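Inosine-uridine preferring nucleoside hydrolase family protein (Bacillus anthracis, PDB 2C40) belongs to the nucleoside hydrolase family and binds a calcium ion together with alpha-D-ribofuranose in one pocket of its mixed alpha/beta fold. Local coordinates at residues F19-L22 with Q23-N26; P164-D167 with G168-W172; R298-D301 with Y302-R305. One frame throughout, in Å; residues are numbered along the deposited sequence.

Interaction 1: F19-L22 with Q23-N26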
loop_
_atom_site.group_PDB
_atom_site.type_symbol
_atom_site.label_atom_id
_atom_site.label_comp_id
_atom_site.label_asym_id
_atom_site.label_seq_id
_atom_site.Cartn_x
_atom_site.Cartn_y
_atom_site.Cartn_z
ATOM N N PHE A 19 4.971 -11.866 -12.938
ATOM C CA PHE A 19 5.661 -12.824 -12.074
ATOM C C PHE A 19 5.182 -14.255 -12.318
ATOM O O PHE A 19 6.000 -15.164 -12.414
ATOM C CB PHE A 19 5.571 -12.402 -10.607
ATOM C CG PHE A 19 5.799 -13.498 -9.657
ATOM C CD1 PHE A 19 7.071 -13.965 -9.420
ATOM C CD2 PHE A 19 4.719 -14.086 -8.967
ATOM C CE1 PHE A 19 7.284 -14.999 -8.494
ATOM C CE2 PHE A 19 4.929 -15.102 -8.066
ATOM C CZ PHE A 19 6.216 -15.571 -7.836
ATOM N N LEU A 20 3.878 -14.467 -12.464
ATOM C CA LEU A 20 3.387 -15.832 -12.691
ATOM C C LEU A 20 3.667 -16.340 -14.118
ATOM O O LEU A 20 3.993 -17.500 -14.276
ATOM C CB LEU A 20 1.907 -15.910 -12.402
ATOM C CG LEU A 20 1.466 -15.576 -10.976
ATOM C CD1 LEU A 20 0.015 -15.370 -10.973
ATOM C CD2 LEU A 20 1.838 -16.666 -10.019
ATOM N N LEU A 21 3.557 -15.498 -15.152
ATOM C CA LEU A 21 3.874 -15.925 -16.525
ATOM C C LEU A 21 5.271 -16.541 -16.567
ATOM O O LEU A 21 5.557 -17.527 -17.278
ATOM C CB LEU A 21 3.830 -14.734 -17.527
ATOM C CG LEU A 21 2.436 -14.166 -17.841
ATOM C CD1 LEU A 21 2.527 -12.729 -18.245
ATOM C CD2 LEU A 21 1.671 -15.024 -18.913
ATOM N N LEU A 22 6.140 -15.929 -15.780
ATOM C CA LEU A 22 7.534 -16.265 -15.758
ATOM C C LEU A 22 7.818 -17.674 -15.141
ATOM O O LEU A 22 8.874 -18.246 -15.348
ATOM C CB LEU A 22 8.306 -15.138 -15.033
ATOM C CG LEU A 22 8.462 -13.797 -15.764
ATOM C CD1 LEU A 22 8.976 -12.755 -14.821
ATOM C CD2 LEU A 22 9.398 -13.931 -16.983
ATOM N N GLN A 23 6.851 -18.218 -14.399
ATOM C CA GLN A 23 6.958 -19.545 -13.794
ATOM C C GLN A 23 6.304 -20.619 -14.676
ATOM O O GLN A 23 6.512 -21.822 -14.470
ATOM C CB GLN A 23 6.296 -19.531 -12.421
ATOM C CG GLN A 23 6.718 -18.398 -11.474
ATOM C CD GLN A 23 8.175 -18.030 -11.608
ATOM O OE1 GLN A 23 9.070 -18.856 -11.401
ATOM N NE2 GLN A 23 8.423 -16.789 -11.982
ATOM N N MET A 24 5.539 -20.201 -15.682
ATOM C CA MET A 24 4.902 -21.150 -16.606
ATOM C C MET A 24 5.929 -21.800 -17.554
ATOM O O MET A 24 6.581 -21.117 -18.362
ATOM C CB MET A 24 3.820 -20.434 -17.419
ATOM C CG MET A 24 2.710 -19.864 -16.551
ATOM S SD MET A 24 1.413 -18.945 -17.389
ATOM C CE MET A 24 2.233 -18.273 -18.757
ATOM N N ASP A 25 6.060 -23.116 -17.436
ATOM C CA ASP A 25 6.956 -23.912 -18.272
ATOM C C ASP A 25 6.572 -23.947 -19.749
ATOM O O ASP A 25 7.415 -24.281 -20.586
ATOM C CB ASP A 25 6.935 -25.377 -17.798
ATOM C CG ASP A 25 7.558 -25.569 -16.443
ATOM O OD1 ASP A 25 8.351 -24.684 -16.028
ATOM O OD2 ASP A 25 7.245 -26.611 -15.800
ATOM N N ASN A 26 5.290 -23.688 -20.025
ATOM C CA ASN A 26 4.722 -23.799 -21.389
ATOM C C ASN A 26 4.590 -22.426 -22.068
ATOM O O ASN A 26 3.956 -22.312 -23.105
ATOM C CB ASN A 26 3.381 -24.551 -21.409
ATOM C CG ASN A 26 2.257 -23.769 -20.747
ATOM O OD1 ASN A 26 2.505 -22.977 -19.839
ATOM N ND2 ASN A 26 1.019 -24.000 -21.187
#
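The side chain of Gln-23 folds back onto Phe-19 in the C-terminal part of helix 12-21, where a type I beta turn from Leu-21 to Met-24 leads the chain on toward strand 27-34; the contact is local and largely buried. Gln-23 NE2 donates to Phe-19 O at 2.9 Å, nearly straight at 171° and with the carbonyl oxygen in the plane of the amide. The bend at chi2 (-36°) turns the amide back to that carbonyl and brings NE2 to 3.5 Å from Leu-22 CB. Met-24 N to Leu-21 O, at 3.1 Å, closes the beta turn; Gln-23 N to Leu-20 O, at 2.9 Å, precedes it, and a weak bond runs from Met-24 N to Leu-20 O. Leu-21 and Met-24 run alongside each other, and Leu-21 CD2 meets Met-24 CE at 3.3 Å, tight for two carbons. Phe-19 meets the rings of Phe-55 and Phe-223 edge-to-face. NE2 also donates to Phe-55 O, joining this helix end to that of helix 41-55. With two carbonyl partners the buried amide nitrogen is satisfied, and the amide is probably held against rotation.

Interaction 2: P164-D167 with G168-W172. With RIB (alpha-D-ribofuranose), chain D.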
loop_
_atom_site.group_PDB
_atom_site.type_symbol
_atom_site.label_atom_id
_atom_site.label_comp_id
_atom_site.label_asym_id
_atom_site.label_seq_id
_atom_site.Cartn_x
_atom_site.Cartn_y
_atom_site.Cartn_z
ATOM N N PRO A 164 -17.327 11.200 -14.727
ATOM C CA PRO A 164 -18.092 12.205 -15.466
ATOM C C PRO A 164 -18.057 11.949 -16.997
ATOM O O PRO A 164 -17.139 11.289 -17.534
ATOM C CB PRO A 164 -17.394 13.512 -15.080
ATOM C CG PRO A 164 -16.759 13.219 -13.761
ATOM C CD PRO A 164 -16.259 11.818 -13.926
ATOM N N GLU A 165 -19.089 12.407 -17.659
ATOM C CA GLU A 165 -19.334 12.180 -19.089
ATOM C C GLU A 165 -19.684 10.739 -19.469
ATOM O O GLU A 165 -19.913 10.477 -20.623
ATOM C CB GLU A 165 -18.156 12.599 -19.966
ATOM C CG GLU A 165 -17.591 13.967 -19.726
ATOM C CD GLU A 165 -16.523 14.367 -20.796
ATOM O OE1 GLU A 165 -15.590 13.608 -21.041
ATOM O OE2 GLU A 165 -16.611 15.441 -21.388
ATOM N N HIS A 166 -19.727 9.800 -18.538
ATOM C CA HIS A 166 -19.975 8.447 -18.904
ATOM C C HIS A 166 -21.284 7.911 -18.326
ATOM O O HIS A 166 -21.629 8.262 -17.210
ATOM C CB HIS A 166 -18.789 7.591 -18.448
ATOM C CG HIS A 166 -18.804 6.247 -19.078
ATOM N ND1 HIS A 166 -18.889 5.092 -18.349
ATOM C CD2 HIS A 166 -18.861 5.885 -20.374
ATOM C CE1 HIS A 166 -18.958 4.065 -19.168
ATOM N NE2 HIS A 166 -18.936 4.516 -20.402
ATOM N N ASP A 167 -21.980 7.045 -19.070
ATOM C CA ASP A 167 -23.252 6.455 -18.624
ATOM C C ASP A 167 -23.136 5.199 -17.742
ATOM O O ASP A 167 -24.147 4.617 -17.379
ATOM C CB ASP A 167 -24.142 6.138 -19.838
ATOM C CG ASP A 167 -23.565 5.025 -20.722
ATOM O OD1 ASP A 167 -22.564 4.384 -20.344
ATOM O OD2 ASP A 167 -24.121 4.790 -21.801
ATOM N N GLY A 168 -21.924 4.775 -17.422
ATOM C CA GLY A 168 -21.682 3.699 -16.483
ATOM C C GLY A 168 -21.850 2.299 -17.043
ATOM O O GLY A 168 -22.202 1.387 -16.297
ATOM N N THR A 169 -21.614 2.126 -18.348
ATOM C CA THR A 169 -21.852 0.859 -19.034
ATOM C C THR A 169 -20.576 0.205 -19.568
ATOM O O THR A 169 -20.625 -0.904 -20.074
ATOM C CB THR A 169 -22.866 1.102 -20.198
ATOM O OG1 THR A 169 -22.402 2.147 -21.050
ATOM C CG2 THR A 169 -24.218 1.538 -19.672
ATOM N N ALA A 170 -19.431 0.884 -19.462
ATOM C CA ALA A 170 -18.156 0.385 -19.987
ATOM C C ALA A 170 -17.256 -0.169 -18.877
ATOM O O ALA A 170 -17.423 0.136 -17.671
ATOM C CB ALA A 170 -17.395 1.481 -20.712
ATOM N N GLU A 171 -16.287 -0.945 -19.322
ATOM C CA GLU A 171 -15.222 -1.462 -18.490
ATOM C C GLU A 171 -13.989 -0.577 -18.750
ATOM O O GLU A 171 -13.862 0.016 -19.826
ATOM C CB GLU A 171 -15.027 -2.924 -18.849
ATOM C CG GLU A 171 -13.830 -3.579 -18.306
ATOM C CD GLU A 171 -12.569 -3.234 -19.057
ATOM O OE1 GLU A 171 -11.567 -3.217 -18.337
ATOM O OE2 GLU A 171 -12.584 -2.954 -20.319
ATOM N N TRP A 172 -13.107 -0.450 -17.746
ATOM C CA TRP A 172 -11.989 0.505 -17.770
ATOM C C TRP A 172 -10.948 0.370 -18.879
ATOM O O TRP A 172 -10.494 1.386 -19.431
ATOM C CB TRP A 172 -11.270 0.555 -16.375
ATOM C CG TRP A 172 -11.695 1.746 -15.566
ATOM C CD1 TRP A 172 -12.495 1.755 -14.460
ATOM C CD2 TRP A 172 -11.410 3.107 -15.867
ATOM N NE1 TRP A 172 -12.684 3.038 -14.024
ATOM C CE2 TRP A 172 -12.035 3.890 -14.882
ATOM C CE3 TRP A 172 -10.640 3.743 -16.856
ATOM C CZ2 TRP A 172 -11.953 5.282 -14.883
ATOM C CZ3 TRP A 172 -10.544 5.106 -16.850
ATOM C CH2 TRP A 172 -11.197 5.868 -15.870
HETATM O O5 RIB D . -11.130 -2.797 -15.610
HETATM C C5 RIB D . -10.254 -3.740 -14.931
HETATM C C4 RIB D . -8.812 -3.265 -15.122
HETATM O O4 RIB D . -8.689 -2.018 -14.406
HETATM C C3 RIB D . -7.662 -4.191 -14.674
HETATM O O3 RIB D . -6.974 -4.687 -15.868
HETATM C C2 RIB D . -6.796 -3.350 -13.634
HETATM O O2 RIB D . -5.298 -3.245 -13.680
HETATM C C1 RIB D . -7.431 -1.937 -13.688
#
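His-166 and Asp-167 close locally onto Gly-168, Thr-169 and Ala-170 in the loop between strand 145-151 and helix 172-176, a loop that ends in an N-cap at Glu-171 and enters the ribofuranose pocket of this nucleoside hydrolase fold. The polar contacts centre on Asp-167 OD1. Thr-169 OG1 donates to it in a bond modelled at 2.4 Å, so short that its exact length is doubtful, and Thr-169 N adds a weak one. The two side chains cross at about a right angle, and the Asp-167 chi1 of 67° sets its CG between backbone N and carbonyl carbon, bringing OD1 toward Thr-169. Arg-278 engages this pair too, through a salt bridge to Asp-167 OD2 and a hydrogen bond from NE to Thr-169 OG1, which would probably help neutralise the carboxylate.

Ring packing comes from His-166. Its CE1 lies 3.2 Å from Ala-170 N, which sits at the ring edge near the plane, and 3.4 Å from Ala-170 CB. Asp-167 OD1 stands over one face, 3.6 Å above the plane and displaced toward the rim.

Capping and ligand contacts fall to the end of the loop. The Glu-171 carboxylate accepts from Asn-173 N through OE1 and from Gly-153 N through OE2, which should fix its position. Trp-172, stacked with Phe-73, places its CB 3.4 Å from the ribofuranose O5, and that same O5 donates to Glu-171 OE1 at 2.8 Å.

Interaction 3: R298-D301 with Y302-R305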
loop_
_atom_site.group_PDB
_atom_site.type_symbol
_atom_site.label_atom_id
_atom_site.label_comp_id
_atom_site.label_asym_id
_atom_site.label_seq_id
_atom_site.Cartn_x
_atom_site.Cartn_y
_atom_site.Cartn_z
ATOM N N ARG A 298 -9.156 -25.152 -9.416
ATOM C CA ARG A 298 -8.022 -25.274 -10.331
ATOM C C ARG A 298 -7.317 -23.959 -10.549
ATOM O O ARG A 298 -6.099 -23.908 -10.607
ATOM C CB ARG A 298 -8.474 -25.842 -11.651
ATOM C CG ARG A 298 -8.928 -27.289 -11.503
ATOM C CD ARG A 298 -8.258 -28.155 -12.540
ATOM N NE ARG A 298 -9.011 -28.174 -13.773
ATOM C CZ ARG A 298 -8.502 -28.192 -15.009
ATOM N NH1 ARG A 298 -7.193 -28.121 -15.253
ATOM N NH2 ARG A 298 -9.344 -28.267 -16.026
ATOM N N PHE A 299 -8.080 -22.889 -10.674
ATOM C CA PHE A 299 -7.479 -21.548 -10.889
ATOM C C PHE A 299 -6.564 -21.197 -9.726
ATOM O O PHE A 299 -5.379 -20.920 -9.898
ATOM C CB PHE A 299 -8.569 -20.484 -11.073
ATOM C CG PHE A 299 -8.039 -19.103 -11.153
ATOM C CD1 PHE A 299 -8.362 -18.153 -10.173
ATOM C CD2 PHE A 299 -7.166 -18.757 -12.176
ATOM C CE1 PHE A 299 -7.878 -16.875 -10.256
ATOM C CE2 PHE A 299 -6.637 -17.469 -12.255
ATOM C CZ PHE A 299 -6.974 -16.530 -11.302
ATOM N N PHE A 300 -7.101 -21.229 -8.530
ATOM C CA PHE A 300 -6.309 -20.883 -7.357
ATOM C C PHE A 300 -5.207 -21.879 -7.062
ATOM O O PHE A 300 -4.154 -21.470 -6.625
ATOM C CB PHE A 300 -7.212 -20.662 -6.131
ATOM C CG PHE A 300 -7.988 -19.403 -6.217
ATOM C CD1 PHE A 300 -9.369 -19.412 -6.424
ATOM C CD2 PHE A 300 -7.329 -18.199 -6.166
ATOM C CE1 PHE A 300 -10.082 -18.213 -6.524
ATOM C CE2 PHE A 300 -8.020 -17.005 -6.269
ATOM C CZ PHE A 300 -9.397 -16.999 -6.453
ATOM N N ASP A 301 -5.423 -23.170 -7.314
ATOM C CA ASP A 301 -4.330 -24.150 -7.167
ATOM C C ASP A 301 -3.198 -23.878 -8.182
ATOM O O ASP A 301 -2.022 -24.011 -7.898
ATOM C CB ASP A 301 -4.851 -25.566 -7.352
ATOM C CG ASP A 301 -3.778 -26.593 -7.164
ATOM O OD1 ASP A 301 -3.322 -26.778 -6.014
ATOM O OD2 ASP A 301 -3.394 -27.238 -8.166
ATOM N N TYR A 302 -3.579 -23.483 -9.372
ATOM C CA TYR A 302 -2.619 -23.247 -10.441
ATOM C C TYR A 302 -1.662 -22.092 -10.086
ATOM O O TYR A 302 -0.442 -22.219 -10.167
ATOM C CB TYR A 302 -3.398 -22.953 -11.716
ATOM C CG TYR A 302 -2.589 -22.620 -12.924
ATOM C CD1 TYR A 302 -2.894 -21.504 -13.687
ATOM C CD2 TYR A 302 -1.523 -23.423 -13.312
ATOM C CE1 TYR A 302 -2.177 -21.215 -14.830
ATOM C CE2 TYR A 302 -0.793 -23.142 -14.444
ATOM C CZ TYR A 302 -1.119 -22.028 -15.196
ATOM O OH TYR A 302 -0.382 -21.722 -16.320
ATOM N N ILE A 303 -2.223 -20.971 -9.685
ATOM C CA ILE A 303 -1.401 -19.803 -9.385
ATOM C C ILE A 303 -0.591 -19.965 -8.099
ATOM O O ILE A 303 0.554 -19.529 -8.054
ATOM C CB ILE A 303 -2.208 -18.512 -9.510
ATOM C CG1 ILE A 303 -3.288 -18.450 -8.447
ATOM C CG2 ILE A 303 -2.833 -18.412 -10.966
ATOM C CD1 ILE A 303 -4.387 -17.378 -8.719
ATOM N N THR A 304 -1.119 -20.676 -7.110
ATOM C CA THR A 304 -0.288 -21.051 -5.958
ATOM C C THR A 304 0.806 -22.072 -6.338
ATOM O O THR A 304 1.918 -21.941 -5.860
ATOM C CB THR A 304 -1.070 -21.316 -4.598
ATOM O OG1 THR A 304 -0.723 -22.582 -3.985
ATOM C CG2 THR A 304 -2.545 -21.203 -4.746
ATOM N N ARG A 305 0.549 -23.008 -7.254
ATOM C CA ARG A 305 1.642 -23.913 -7.743
ATOM C C ARG A 305 2.775 -23.115 -8.400
ATOM O O ARG A 305 3.945 -23.333 -8.092
ATOM C CB ARG A 305 1.134 -24.985 -8.722
ATOM C CG ARG A 305 0.614 -26.184 -7.986
ATOM C CD ARG A 305 -0.156 -27.199 -8.849
ATOM N NE ARG A 305 -0.673 -28.224 -7.925
ATOM C CZ ARG A 305 0.040 -29.245 -7.462
ATOM N NH1 ARG A 305 1.298 -29.425 -7.850
ATOM N NH2 ARG A 305 -0.505 -30.090 -6.608
#
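Ile-303 reaches back one turn along alpha-helix 296-308 to Phe-299 (i to i+4) and Phe-300 (i to i+3). Its CD1 stands over one face of the Phe-299 ring, a CH-pi contact 4.0 Å from the centroid and 23° off the ring normal, offset toward the rim. The two side chains cross at a slant. Chi1 of 66° places Ile-303 CG1 between backbone N and carbonyl carbon, and this directs CD1 back toward the two rings. Phe-300 instead lies beside Ile-303, pointing the same way, with CD2 4.0 Å from Ile-303 CD1. The Phe-299 ring stands steeply to that of Phe-300, its CD1 3.8 Å above the centre of that ring. This buried side packs on the neighbouring helices, Phe-299 and Tyr-302 against helix 246-255 and Phe-300 against Ile-208 of helix 206-214.

Under the side chains run regular helix bonds, among them Ile-303 N to Phe-299 O at 3.2 Å and Tyr-302 N to Arg-298 O at 2.8 Å. Arg-305 N likewise donates to Asp-301 O.

The exposed side carries a salt bridge between Asp-301 and Arg-305. The arginine chain is extended from CG to NE, which carries NE up to the carboxylate, whose plane stands 61° from that of the guanidinium. The carboxylate oxygen is met on its syn side but from a position tilted out of the carboxylate plane, and it lies near the plane of the guanidinium: Arg-305 NE donates to Asp-301 OD2 at 2.9 Å.

How the interactions relate
The three contacts follow one another along the chain, each local. Interactions 1 and 3 are neighbours, their centres 12 Å apart on the same side of the chain's centre: the end of helix 12-21 and its turn rest against helix 296-308, with Met-24 SD 3.5 Å from Tyr-302 OH and Leu-20 CD2 3.7 Å from Ile-303 O. Both also touch helix 246-255, so helices 12-21, 246-255 and 296-308, from both ends of the sequence, pack together. Interaction 2 stands apart, about 17 Å from interaction 1 and 16 Å from interaction 3 between nearest atoms. It alone of the three supplies residues to the ribofuranose pocket, while the other two join helices at a distance from it.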